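Local coordinates for regulatory protein SdiA (Escherichia coli, PDB 4LFU) that binds acyl-homoserine lactone autoinducers made by other bacteria and acts as a LuxR-type transcription activator, raising expression of the ftsQAZ cell-division genes, at residues A[32-37]-A[133-138]; A[69-74]-A[78-83]; A[119-124]-A[156-161]; A[181-186]-A[202-207]; A[195-200]-A[210-215]. All blocks are in the same frame, centred on the assembly; numbering follows the deposited sequence.

Contact 1: residues A[32-37]-A[133-138]; sequences LQAQQL and LSFSRC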
# COMPACT_ATOMS: atom_id res chain seq x y z
N LEU A 32 -4.57 -1.48 -26.24
CA LEU A 32 -5.37 -0.44 -26.92
C LEU A 32 -5.16 0.97 -26.36
O LEU A 32 -5.04 1.92 -27.13
CB LEU A 32 -6.86 -0.81 -26.88
CG LEU A 32 -7.81 -0.30 -27.97
CD1 LEU A 32 -8.83 0.72 -27.42
CD2 LEU A 32 -7.08 0.24 -29.25
N GLN A 33 -5.12 1.09 -25.03
CA GLN A 33 -4.88 2.37 -24.34
C GLN A 33 -3.48 2.92 -24.60
O GLN A 33 -3.30 4.11 -24.78
CB GLN A 33 -5.11 2.23 -22.82
CG GLN A 33 -6.55 2.08 -22.40
CD GLN A 33 -7.41 3.22 -22.88
OE1 GLN A 33 -7.01 4.39 -22.81
NE2 GLN A 33 -8.61 2.90 -23.39
N ALA A 34 -2.48 2.04 -24.59
CA ALA A 34 -1.11 2.43 -24.95
C ALA A 34 -1.10 3.06 -26.35
O ALA A 34 -0.52 4.13 -26.56
CB ALA A 34 -0.19 1.23 -24.90
N GLN A 35 -1.76 2.37 -27.28
CA GLN A 35 -1.91 2.80 -28.67
C GLN A 35 -2.60 4.15 -28.83
O GLN A 35 -2.15 4.98 -29.62
CB GLN A 35 -2.62 1.69 -29.48
CG GLN A 35 -1.61 0.65 -29.99
CD GLN A 35 -2.19 -0.74 -30.27
OE1 GLN A 35 -1.44 -1.70 -30.44
NE2 GLN A 35 -3.53 -0.85 -30.31
N GLN A 36 -3.65 4.39 -28.05
CA GLN A 36 -4.33 5.69 -28.04
C GLN A 36 -3.45 6.83 -27.55
O GLN A 36 -3.54 7.96 -28.04
CB GLN A 36 -5.62 5.64 -27.22
CG GLN A 36 -6.74 4.92 -27.94
CD GLN A 36 -8.03 4.91 -27.16
OE1 GLN A 36 -8.36 5.88 -26.46
NE2 GLN A 36 -8.79 3.83 -27.28
N LEU A 37 -2.58 6.53 -26.58
CA LEU A 37 -1.60 7.51 -26.11
C LEU A 37 -0.38 7.60 -27.04
O LEU A 37 0.55 8.34 -26.75
CB LEU A 37 -1.17 7.21 -24.68
CG LEU A 37 -2.25 7.21 -23.59
CD1 LEU A 37 -1.70 6.60 -22.31
CD2 LEU A 37 -2.73 8.62 -23.35
N LEU A 133 3.30 -0.25 -14.50
CA LEU A 133 2.83 -0.22 -15.88
C LEU A 133 3.71 0.72 -16.71
O LEU A 133 3.79 1.91 -16.43
CB LEU A 133 1.37 0.23 -15.94
CG LEU A 133 0.77 0.39 -17.35
CD1 LEU A 133 0.67 -0.93 -18.09
CD2 LEU A 133 -0.59 1.06 -17.23
N SER A 134 4.38 0.18 -17.71
CA SER A 134 5.26 0.95 -18.59
C SER A 134 4.68 1.03 -19.97
O SER A 134 4.14 0.05 -20.46
CB SER A 134 6.60 0.27 -18.71
OG SER A 134 7.38 0.49 -17.56
N PHE A 135 4.77 2.20 -20.59
CA PHE A 135 4.53 2.35 -22.03
C PHE A 135 5.83 2.77 -22.70
O PHE A 135 6.60 3.54 -22.13
CB PHE A 135 3.48 3.43 -22.33
CG PHE A 135 2.07 3.08 -21.87
CD1 PHE A 135 1.63 1.76 -21.80
CD2 PHE A 135 1.17 4.10 -21.55
CE1 PHE A 135 0.34 1.45 -21.40
CE2 PHE A 135 -0.13 3.79 -21.17
CZ PHE A 135 -0.54 2.46 -21.09
N SER A 136 6.10 2.27 -23.89
CA SER A 136 7.31 2.68 -24.61
C SER A 136 7.07 2.88 -26.09
O SER A 136 6.12 2.38 -26.64
CB SER A 136 8.48 1.72 -24.36
OG SER A 136 8.19 0.44 -24.87
N ARG A 137 7.97 3.60 -26.73
CA ARG A 137 7.81 4.05 -28.08
C ARG A 137 9.18 4.03 -28.78
O ARG A 137 10.22 4.38 -28.18
CB ARG A 137 7.24 5.46 -28.05
CG ARG A 137 6.71 5.94 -29.35
CD ARG A 137 5.75 7.09 -29.15
NE ARG A 137 6.30 8.17 -28.36
CZ ARG A 137 5.59 8.94 -27.54
NH1 ARG A 137 6.18 9.91 -26.85
NH2 ARG A 137 4.27 8.74 -27.40
N CYS A 138 9.15 3.65 -30.05
CA CYS A 138 10.34 3.62 -30.89
C CYS A 138 10.64 4.96 -31.54
O CYS A 138 11.68 5.11 -32.18
CB CYS A 138 10.22 2.54 -31.97
SG CYS A 138 10.07 0.87 -31.28
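In the alpha-beta-alpha sandwich of the autoinducer-binding domain, Ala34 near the C-terminal end of helix 23-36 rests on Phe135 of strand 130-137, a helix-on-sheet contact in the buried core. The methyl CB of Ala34 lies over one face of the Phe135 ring as a CH-pi contact, 3.9 Å from the centroid and 26° off the ring normal, displaced toward CE1. Leu37, just past the helix, brings its branch CD1 obliquely to the CE2 corner of the ring, 3.4 Å from Phe135 CE2, the two side chains crossing at about a right angle. With CG anti to its own carbonyl carbon (chi1 -68°), Phe135 points from the sheet toward the end of the helix. Tyr39 also meets this ring, and Leu150 of helix 147-167 packs on Leu37. At the strand end, Arg137 gives NH2 to the carbonyl of Glu38 and has a cation-pi contact with Tyr39. In the plane of its guanidinium, the more distant Leu37 O lies 3.8 Å from Arg137 NH2.

Contact 2: residues A[69-74]-A[78-83]; sequences SYYQAK and AIDPVL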
# COMPACT_ATOMS: atom_id res chain seq x y z
N SER A 69 13.46 -12.23 -23.74
CA SER A 69 14.43 -13.32 -23.59
C SER A 69 15.85 -12.78 -23.37
O SER A 69 16.61 -13.32 -22.57
CB SER A 69 14.33 -14.23 -24.82
OG SER A 69 15.22 -15.31 -24.73
N TYR A 70 16.16 -11.67 -24.05
CA TYR A 70 17.47 -10.98 -23.93
C TYR A 70 17.64 -10.26 -22.61
O TYR A 70 18.68 -10.35 -21.97
CB TYR A 70 17.66 -9.98 -25.10
CG TYR A 70 19.05 -9.40 -25.25
CD1 TYR A 70 20.09 -10.13 -25.86
CD2 TYR A 70 19.32 -8.12 -24.82
CE1 TYR A 70 21.37 -9.59 -26.03
CE2 TYR A 70 20.61 -7.55 -24.96
CZ TYR A 70 21.63 -8.29 -25.57
OH TYR A 70 22.90 -7.72 -25.69
N TYR A 71 16.61 -9.50 -22.22
CA TYR A 71 16.53 -8.86 -20.88
C TYR A 71 16.73 -9.85 -19.73
O TYR A 71 17.39 -9.53 -18.74
CB TYR A 71 15.18 -8.14 -20.78
CG TYR A 71 14.85 -7.37 -19.52
CD1 TYR A 71 14.50 -8.04 -18.34
CD2 TYR A 71 14.80 -5.98 -19.52
CE1 TYR A 71 14.13 -7.33 -17.20
CE2 TYR A 71 14.43 -5.27 -18.37
CZ TYR A 71 14.12 -5.96 -17.23
OH TYR A 71 13.77 -5.29 -16.11
N GLN A 72 16.16 -11.05 -19.86
CA GLN A 72 16.29 -12.13 -18.86
C GLN A 72 17.67 -12.75 -18.79
O GLN A 72 18.20 -12.97 -17.70
CB GLN A 72 15.23 -13.21 -19.12
CG GLN A 72 13.80 -12.77 -18.76
CD GLN A 72 12.75 -13.79 -19.17
OE1 GLN A 72 12.84 -14.40 -20.25
NE2 GLN A 72 11.73 -13.97 -18.32
N ALA A 73 18.26 -13.03 -19.96
CA ALA A 73 19.61 -13.60 -20.10
C ALA A 73 20.69 -12.64 -19.64
O ALA A 73 21.73 -13.08 -19.13
CB ALA A 73 19.87 -14.03 -21.55
N LYS A 74 20.47 -11.33 -19.80
CA LYS A 74 21.48 -10.36 -19.34
C LYS A 74 21.27 -9.93 -17.89
O LYS A 74 22.05 -9.15 -17.38
CB LYS A 74 21.53 -9.14 -20.26
CG LYS A 74 21.90 -9.45 -21.70
CD LYS A 74 23.35 -9.88 -21.80
CE LYS A 74 23.64 -10.55 -23.13
NZ LYS A 74 25.03 -11.05 -23.15
N ALA A 78 18.13 -6.80 -12.33
CA ALA A 78 19.03 -6.29 -11.27
C ALA A 78 19.38 -4.79 -11.37
O ALA A 78 19.59 -4.14 -10.34
CB ALA A 78 20.33 -7.12 -11.20
N ILE A 79 19.48 -4.27 -12.59
CA ILE A 79 19.85 -2.86 -12.81
C ILE A 79 18.69 -1.96 -13.29
O ILE A 79 18.86 -0.75 -13.43
CB ILE A 79 21.05 -2.74 -13.80
CG1 ILE A 79 20.66 -3.21 -15.22
CG2 ILE A 79 22.24 -3.51 -13.24
CD1 ILE A 79 21.82 -3.27 -16.24
N ASP A 80 17.53 -2.55 -13.56
CA ASP A 80 16.43 -1.82 -14.22
C ASP A 80 15.82 -0.74 -13.31
O ASP A 80 15.09 -1.06 -12.37
CB ASP A 80 15.37 -2.77 -14.74
CG ASP A 80 14.34 -2.09 -15.61
OD1 ASP A 80 13.47 -2.79 -16.17
OD2 ASP A 80 14.39 -0.86 -15.76
N PRO A 81 16.07 0.54 -13.64
CA PRO A 81 15.70 1.66 -12.76
C PRO A 81 14.21 1.98 -12.80
O PRO A 81 13.69 2.67 -11.92
CB PRO A 81 16.53 2.82 -13.31
CG PRO A 81 16.78 2.47 -14.76
CD PRO A 81 16.69 1.00 -14.90
N VAL A 82 13.55 1.47 -13.82
CA VAL A 82 12.14 1.71 -14.08
C VAL A 82 11.25 0.91 -13.08
O VAL A 82 10.05 1.17 -12.96
CB VAL A 82 11.88 1.40 -15.60
CG1 VAL A 82 10.52 0.86 -15.89
CG2 VAL A 82 12.26 2.63 -16.45
N LEU A 83 11.88 -0.01 -12.35
CA LEU A 83 11.22 -0.92 -11.41
C LEU A 83 11.63 -0.63 -9.96
O LEU A 83 11.52 -1.48 -9.07
CB LEU A 83 11.54 -2.37 -11.79
CG LEU A 83 10.63 -3.20 -12.71
CD1 LEU A 83 9.59 -2.42 -13.55
CD2 LEU A 83 11.44 -4.12 -13.58
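Tyr71 of helix 65-73 bonds to Asp80, the first residue of an Asx turn in the loop that follows, in the autoinducer-binding domain; Tyr71 OH donates to Asp80 OD1 at 2.5 Å. The acceptor lies at the ring edge, in the ring plane, and the proton arrives on the anti lone pair of OD1. Ring and carboxylate planes stand 70° apart. Tyr71 gets there with CG anti to its backbone N (chi1 -179°), which carries the ring off the helix toward the loop. Beside the bond, Leu83 CD2 packs 3.6 Å from Tyr71 OH. OD1 is also hydrogen-bonded to a tetraethylene glycol molecule, probably left from crystallisation, so it has two partners, and the site is probably part of the pocket that takes the autoinducer in this LuxR-family domain. Farther out, Leu106 of helix 104-112 packs on Asp80, and Phe132 on Leu83. The carboxylate is itself held by the Asx turn: Val82 N donates to Asp80 OD2 at 3.1 Å, coming from above the carboxylate plane, 47° out of it.

Contact 3: residues A[119-124]-A[156-161]; sequences VTQYLM and LLVRES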
# COMPACT_ATOMS: atom_id res chain seq x y z
N VAL A 119 7.42 5.73 -20.41
CA VAL A 119 6.90 6.27 -19.17
C VAL A 119 6.49 5.10 -18.26
O VAL A 119 6.05 4.06 -18.75
CB VAL A 119 5.72 7.22 -19.49
CG1 VAL A 119 4.59 6.47 -20.20
CG2 VAL A 119 5.22 7.94 -18.24
N THR A 120 6.64 5.24 -16.96
CA THR A 120 6.15 4.18 -16.06
C THR A 120 5.24 4.76 -14.97
O THR A 120 5.49 5.84 -14.44
CB THR A 120 7.32 3.37 -15.45
OG1 THR A 120 8.19 2.96 -16.51
CG2 THR A 120 6.83 2.11 -14.71
N GLN A 121 4.16 4.05 -14.68
CA GLN A 121 3.33 4.37 -13.53
C GLN A 121 3.35 3.19 -12.56
O GLN A 121 3.31 2.06 -12.99
CB GLN A 121 1.90 4.66 -13.96
CG GLN A 121 1.03 5.15 -12.81
CD GLN A 121 1.12 6.64 -12.59
OE1 GLN A 121 1.51 7.40 -13.48
NE2 GLN A 121 0.75 7.07 -11.39
N TYR A 122 3.41 3.46 -11.26
CA TYR A 122 3.35 2.37 -10.30
C TYR A 122 2.34 2.54 -9.14
O TYR A 122 1.92 3.67 -8.81
CB TYR A 122 4.74 1.99 -9.79
CG TYR A 122 5.09 2.51 -8.42
CD1 TYR A 122 5.06 1.67 -7.29
CD2 TYR A 122 5.49 3.81 -8.26
CE1 TYR A 122 5.38 2.17 -6.02
CE2 TYR A 122 5.81 4.32 -7.03
CZ TYR A 122 5.76 3.51 -5.92
OH TYR A 122 6.13 4.08 -4.72
N LEU A 123 1.97 1.39 -8.57
CA LEU A 123 1.07 1.29 -7.44
C LEU A 123 1.42 0.11 -6.54
O LEU A 123 1.69 -1.01 -7.03
CB LEU A 123 -0.38 1.10 -7.91
CG LEU A 123 -1.42 1.15 -6.78
CD1 LEU A 123 -1.46 2.54 -6.17
CD2 LEU A 123 -2.81 0.73 -7.24
N MET A 124 1.38 0.35 -5.23
CA MET A 124 1.41 -0.75 -4.28
C MET A 124 0.02 -1.29 -4.09
O MET A 124 -0.90 -0.54 -3.77
CB MET A 124 1.95 -0.31 -2.92
CG MET A 124 1.80 -1.45 -1.91
SD MET A 124 2.82 -1.19 -0.47
CE MET A 124 1.97 0.17 0.35
N LEU A 156 -5.10 5.57 -13.25
CA LEU A 156 -6.28 4.68 -13.35
C LEU A 156 -5.98 3.34 -14.00
O LEU A 156 -6.41 2.30 -13.48
CB LEU A 156 -7.45 5.40 -14.07
CG LEU A 156 -8.83 4.76 -14.24
CD1 LEU A 156 -9.86 5.82 -14.63
CD2 LEU A 156 -8.86 3.59 -15.28
N LEU A 157 -5.23 3.35 -15.11
CA LEU A 157 -4.89 2.14 -15.87
C LEU A 157 -4.11 1.12 -15.09
O LEU A 157 -4.39 -0.06 -15.17
CB LEU A 157 -4.10 2.47 -17.15
CG LEU A 157 -4.91 3.21 -18.22
CD1 LEU A 157 -3.98 3.71 -19.34
CD2 LEU A 157 -5.98 2.31 -18.78
N VAL A 158 -3.12 1.58 -14.32
CA VAL A 158 -2.34 0.65 -13.50
C VAL A 158 -3.18 0.08 -12.36
O VAL A 158 -3.07 -1.11 -12.06
CB VAL A 158 -0.96 1.25 -13.01
CG1 VAL A 158 -1.14 2.38 -12.04
CG2 VAL A 158 -0.06 0.16 -12.41
N ARG A 159 -4.04 0.91 -11.76
CA ARG A 159 -4.85 0.46 -10.63
C ARG A 159 -5.90 -0.53 -11.08
O ARG A 159 -5.98 -1.63 -10.56
CB ARG A 159 -5.54 1.65 -9.95
CG ARG A 159 -6.17 1.29 -8.61
CD ARG A 159 -7.25 2.28 -8.23
NE ARG A 159 -7.73 2.06 -6.86
CZ ARG A 159 -8.69 1.20 -6.52
NH1 ARG A 159 -9.31 0.47 -7.44
NH2 ARG A 159 -9.04 1.09 -5.25
N GLU A 160 -6.68 -0.13 -12.07
CA GLU A 160 -7.84 -0.94 -12.53
C GLU A 160 -7.44 -2.25 -13.18
O GLU A 160 -8.08 -3.27 -12.93
CB GLU A 160 -8.74 -0.14 -13.48
CG GLU A 160 -9.42 1.05 -12.82
CD GLU A 160 -10.04 0.69 -11.47
OE1 GLU A 160 -10.93 -0.21 -11.43
OE2 GLU A 160 -9.65 1.30 -10.45
N SER A 161 -6.37 -2.23 -13.98
CA SER A 161 -5.90 -3.47 -14.60
C SER A 161 -5.48 -4.48 -13.54
O SER A 161 -5.86 -5.63 -13.60
CB SER A 161 -4.79 -3.23 -15.63
OG SER A 161 -3.62 -2.64 -15.07
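Gln121 and Val158 meet at about a right angle where strand 119-124 lies against helix 156-161, the axes approaching to 7.9 Å and inclined by 45°. The touch is aliphatic: Gln121 CG sits 3.6 Å from Val158 CG1, the methyl held between its backbone N and carbonyl carbon (chi1 67°). The other methyl, Val158 CG2, lies 3.9 Å from Gln121 O. Bending at chi2 (86°) turns the Gln121 amide aside, its OE1 hydrogen-bonded to His92 ND1. Leu123 passes Arg159 at a slant, its CD2 3.7 Å from Arg159 CG, so the leucine uses the methylenes of an extended arginine. At the far end Arg159 NH1 forms a salt bridge with Glu160 OE2 at 3.1 Å. Gln90 of the second subunit packs on Arg159 and makes a weak hydrogen bond to that same OE2. Van der Waals contact therefore joins sheet and helix in this sandwich domain, with no hydrogen bond across the two segments; the polar ends go to His92, the salt bridge and the neighbouring subunit.

Contact 4: residues A[181-186]-A[202-207]; sequences SKREKE and MILSIS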
# COMPACT_ATOMS: atom_id res chain seq x y z
N SER A 181 -8.03 -19.76 9.98
CA SER A 181 -9.19 -19.58 10.82
C SER A 181 -8.95 -18.36 11.66
O SER A 181 -7.80 -17.93 11.82
CB SER A 181 -9.37 -20.79 11.74
OG SER A 181 -8.39 -20.80 12.79
N LYS A 182 -10.03 -17.82 12.21
CA LYS A 182 -9.96 -16.71 13.16
C LYS A 182 -8.99 -16.99 14.30
O LYS A 182 -8.20 -16.13 14.67
CB LYS A 182 -11.35 -16.44 13.76
CG LYS A 182 -12.26 -15.55 12.93
CD LYS A 182 -13.39 -14.95 13.81
CE LYS A 182 -12.85 -14.18 15.05
NZ LYS A 182 -12.03 -12.93 14.73
N ARG A 183 -9.09 -18.19 14.89
CA ARG A 183 -8.24 -18.58 16.01
C ARG A 183 -6.77 -18.72 15.61
O ARG A 183 -5.89 -18.33 16.36
CB ARG A 183 -8.73 -19.90 16.61
CG ARG A 183 -7.88 -20.43 17.75
CD ARG A 183 -7.88 -19.47 18.90
NE ARG A 183 -8.10 -20.15 20.16
CZ ARG A 183 -8.54 -19.56 21.27
NH1 ARG A 183 -8.82 -18.26 21.27
NH2 ARG A 183 -8.71 -20.29 22.37
N GLU A 184 -6.52 -19.27 14.43
CA GLU A 184 -5.16 -19.34 13.89
C GLU A 184 -4.54 -17.95 13.76
O GLU A 184 -3.46 -17.71 14.27
CB GLU A 184 -5.14 -20.12 12.56
CG GLU A 184 -5.33 -21.61 12.79
CD GLU A 184 -5.44 -22.46 11.51
OE1 GLU A 184 -5.22 -23.68 11.64
OE2 GLU A 184 -5.75 -21.94 10.42
N LYS A 185 -5.26 -17.03 13.10
CA LYS A 185 -4.85 -15.61 12.96
C LYS A 185 -4.59 -14.92 14.31
O LYS A 185 -3.58 -14.21 14.47
CB LYS A 185 -5.88 -14.82 12.15
CG LYS A 185 -5.94 -15.21 10.68
CD LYS A 185 -6.82 -14.27 9.87
CE LYS A 185 -7.91 -15.05 9.12
NZ LYS A 185 -8.12 -14.63 7.69
N GLU A 186 -5.46 -15.16 15.29
CA GLU A 186 -5.28 -14.61 16.64
C GLU A 186 -3.96 -15.06 17.29
O GLU A 186 -3.21 -14.25 17.80
CB GLU A 186 -6.48 -14.93 17.53
CG GLU A 186 -6.30 -14.58 19.01
CD GLU A 186 -7.56 -14.84 19.82
OE1 GLU A 186 -8.11 -15.96 19.73
OE2 GLU A 186 -8.03 -13.92 20.54
N MET A 202 -1.41 -18.44 28.34
CA MET A 202 -1.94 -17.60 29.42
C MET A 202 -2.85 -16.47 28.92
O MET A 202 -3.95 -16.27 29.45
CB MET A 202 -0.80 -17.03 30.27
CG MET A 202 0.06 -18.08 30.99
SD MET A 202 -0.85 -19.23 32.09
CE MET A 202 -1.73 -18.09 33.20
N ILE A 203 -2.41 -15.76 27.89
CA ILE A 203 -3.23 -14.70 27.26
C ILE A 203 -4.62 -15.19 26.88
O ILE A 203 -5.61 -14.52 27.13
CB ILE A 203 -2.57 -14.13 25.95
CG1 ILE A 203 -1.09 -13.78 26.15
CG2 ILE A 203 -3.43 -12.97 25.35
CD1 ILE A 203 -0.81 -12.44 26.74
N LEU A 204 -4.67 -16.35 26.22
CA LEU A 204 -5.93 -16.90 25.67
C LEU A 204 -6.63 -17.93 26.58
O LEU A 204 -7.70 -18.41 26.23
CB LEU A 204 -5.69 -17.49 24.27
CG LEU A 204 -5.07 -16.58 23.20
CD1 LEU A 204 -4.76 -17.37 21.93
CD2 LEU A 204 -5.95 -15.38 22.91
N SER A 205 -6.02 -18.26 27.71
CA SER A 205 -6.59 -19.25 28.65
C SER A 205 -6.81 -20.62 27.99
O SER A 205 -7.86 -21.24 28.14
CB SER A 205 -7.90 -18.72 29.27
OG SER A 205 -7.69 -17.46 29.89
N ILE A 206 -5.80 -21.07 27.23
CA ILE A 206 -5.78 -22.40 26.62
C ILE A 206 -4.45 -23.07 26.98
O ILE A 206 -3.61 -22.47 27.63
CB ILE A 206 -5.98 -22.33 25.08
CG1 ILE A 206 -5.05 -21.26 24.47
CG2 ILE A 206 -7.45 -22.09 24.74
CD1 ILE A 206 -5.02 -21.21 22.96
N SER A 207 -4.27 -24.33 26.60
CA SER A 207 -3.03 -25.03 26.86
C SER A 207 -1.98 -24.77 25.76
O SER A 207 -2.31 -24.33 24.66
CB SER A 207 -3.32 -26.53 26.98
OG SER A 207 -3.65 -27.07 25.72
O HOH W 1 -9.71 -18.06 24.23
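The Arg183 guanidinium has Leu204 CD1 over one face, 4.2 Å from NH1 and offset toward the rim, and a water at its edge, in plane. That water accepts from Arg183 NH2 at 3.1 Å and donates to Leu204 O at 2.9 Å, so it bridges the guanidinium to the Leu204 carbonyl in the last turn of helix 197-204. Glu186 OE1 is also close to the guanidinium plane: Arg183 NH1 makes a salt bridge to Glu186 OE1 at 2.9 Å, on the syn side but tilted out of the carboxylate plane, and the two residues hold each other one helical turn apart. Ile206 arrives from the opposite direction, with CG2 3.2 Å from Arg183 NH2 in an oblique approach. Bends at chi2 and chi3 (62° and 134°) swing the arginine tip across to the other segment. Leu204 and Glu186 slide past each other, the methyl CD2 resting 3.5 Å from Glu186 OE2. Helix 197-204 ends in a Schellman motif with Ser205 at positive phi, and this brings Ile206 back toward Arg183. At the start of helix 182-192, Ser181 and Glu184 form a capping box. The whole lies on the surface of the LuxR-type helix-turn-helix domain: Ile187 of helix 182-192 packs on Leu204, while helix 208-222 supplies His214 against Arg183 and Val211 against Ile206.

Contact 5: residues A[195-200]-A[210-215]; sequences KTSAEI and TVNFHQ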
# COMPACT_ATOMS: atom_id res chain seq x y z
N LYS A 195 5.48 -13.17 21.52
CA LYS A 195 5.05 -14.05 22.60
C LYS A 195 5.45 -15.49 22.33
O LYS A 195 5.41 -15.96 21.19
CB LYS A 195 3.55 -13.93 22.87
CG LYS A 195 3.06 -12.52 23.17
CD LYS A 195 3.64 -11.97 24.48
CE LYS A 195 3.11 -10.58 24.78
NZ LYS A 195 3.86 -9.96 25.92
N THR A 196 5.87 -16.18 23.39
CA THR A 196 6.11 -17.63 23.38
C THR A 196 4.77 -18.44 23.44
O THR A 196 3.71 -17.89 23.75
CB THR A 196 7.03 -18.02 24.56
OG1 THR A 196 6.38 -17.69 25.80
CG2 THR A 196 8.35 -17.26 24.49
N SER A 197 4.83 -19.73 23.11
CA SER A 197 3.69 -20.62 23.29
C SER A 197 3.06 -20.54 24.69
O SER A 197 1.84 -20.54 24.81
CB SER A 197 4.06 -22.07 23.00
OG SER A 197 4.02 -22.29 21.60
N ALA A 198 3.91 -20.47 25.72
CA ALA A 198 3.48 -20.40 27.12
C ALA A 198 2.73 -19.11 27.45
O ALA A 198 1.70 -19.14 28.14
CB ALA A 198 4.67 -20.56 28.05
N GLU A 199 3.25 -18.00 26.95
CA GLU A 199 2.63 -16.69 27.13
C GLU A 199 1.31 -16.57 26.39
O GLU A 199 0.35 -16.01 26.90
CB GLU A 199 3.58 -15.58 26.69
CG GLU A 199 4.70 -15.29 27.68
CD GLU A 199 5.78 -14.35 27.11
OE1 GLU A 199 6.26 -14.58 25.97
OE2 GLU A 199 6.17 -13.39 27.81
N ILE A 200 1.27 -17.10 25.16
CA ILE A 200 0.03 -17.12 24.39
C ILE A 200 -1.04 -17.99 25.09
O ILE A 200 -2.22 -17.64 25.09
CB ILE A 200 0.28 -17.56 22.90
CG1 ILE A 200 1.24 -16.55 22.23
CG2 ILE A 200 -1.02 -17.65 22.11
CD1 ILE A 200 1.79 -16.98 20.86
N THR A 210 -2.72 -26.74 22.63
CA THR A 210 -3.67 -26.08 21.74
C THR A 210 -2.98 -25.05 20.85
O THR A 210 -3.20 -25.03 19.63
CB THR A 210 -4.81 -25.41 22.54
OG1 THR A 210 -5.47 -26.40 23.35
CG2 THR A 210 -5.83 -24.74 21.62
N VAL A 211 -2.15 -24.19 21.48
CA VAL A 211 -1.38 -23.18 20.77
C VAL A 211 -0.57 -23.87 19.67
O VAL A 211 -0.68 -23.50 18.51
CB VAL A 211 -0.45 -22.32 21.71
CG1 VAL A 211 0.47 -21.44 20.88
CG2 VAL A 211 -1.28 -21.45 22.68
N ASN A 212 0.21 -24.88 20.05
CA ASN A 212 1.10 -25.60 19.14
C ASN A 212 0.35 -26.39 18.09
O ASN A 212 0.86 -26.57 16.98
CB ASN A 212 2.10 -26.49 19.91
CG ASN A 212 2.94 -25.69 20.92
OD1 ASN A 212 3.27 -24.52 20.69
ND2 ASN A 212 3.28 -26.32 22.05
N PHE A 213 -0.84 -26.88 18.44
CA PHE A 213 -1.75 -27.48 17.49
C PHE A 213 -2.03 -26.51 16.35
O PHE A 213 -1.81 -26.84 15.20
CB PHE A 213 -3.07 -27.85 18.20
CG PHE A 213 -4.10 -28.53 17.31
CD1 PHE A 213 -3.75 -29.59 16.46
CD2 PHE A 213 -5.44 -28.14 17.37
CE1 PHE A 213 -4.71 -30.23 15.66
CE2 PHE A 213 -6.42 -28.78 16.57
CZ PHE A 213 -6.04 -29.83 15.73
N HIS A 214 -2.51 -25.33 16.68
CA HIS A 214 -2.79 -24.29 15.67
C HIS A 214 -1.57 -23.86 14.83
O HIS A 214 -1.70 -23.71 13.62
CB HIS A 214 -3.48 -23.08 16.32
CG HIS A 214 -4.84 -23.38 16.86
ND1 HIS A 214 -5.90 -23.71 16.04
CD2 HIS A 214 -5.32 -23.43 18.12
CE1 HIS A 214 -6.98 -23.92 16.77
NE2 HIS A 214 -6.65 -23.76 18.04
N GLN A 215 -0.42 -23.69 15.49
CA GLN A 215 0.85 -23.37 14.84
C GLN A 215 1.18 -24.39 13.75
O GLN A 215 1.49 -24.02 12.63
CB GLN A 215 2.03 -23.30 15.83
CG GLN A 215 1.98 -22.22 16.90
CD GLN A 215 2.17 -20.80 16.38
OE1 GLN A 215 2.10 -20.53 15.17
NE2 GLN A 215 2.38 -19.87 17.31
O HOH W 2 3.57 -20.33 19.70
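Ser197 and Asn212 join the two helices of the predicted helix-turn-helix motif, 197-204 and 208-222. In such motifs the second helix, here 208-222, recognises DNA, so the contact probably sets its position against helix 197-204. By hydrogen bond, Ser197 OG donates to Asn212 OD1 at 2.5 Å, in the carbonyl plane with a C=O...donor angle of 148°. The serine oxygen stands beside its own backbone N (chi1 -82°), which aims it at helix 208-222. By van der Waals packing, Val211 meets two residues a turn apart: Val211 CG1 touches Ser197 OG, while the apolar pair is Val211 CG2 and Ile200 CG2, 3.9 Å apart, their side chains crossing at about a right angle. Trp190 and Thr191 of helix 182-192 pack on Ile200. By capping, Thr196 and Glu199 form a capping box: Thr196 N donates nearly straight to the anti lone pair of Glu199 OE1. Through water, Ser197 OG accepts at 2.8 Å from a molecule to which Gln215 NE2, also hydrogen-bonded to Thr191 OG1, donates at 2.7 Å.

In the fold
From the N terminus, helix 23-36 opens contact 1, which closes only at strand 130-137, 96 residues on, and ties helix to sheet. Within that span contact 2 closes a short local loop after helix 65-73; its Val82 touches Ser134 of contact 1 and Thr120 of contact 3. Contact 3 crosses contact 1: strand 117-124 lies inside the span and helix 147-167 beyond it, while the neighbouring strands put both contacts on one sheet. The chain then enters the DNA-binding domain, where contacts 4 and 5 cross, sharing helix 197-204 and binding it to helices 182-192 and 208-222. Their centres are 8 Å apart, but about 39 Å separates the centres of contacts 3 and 4.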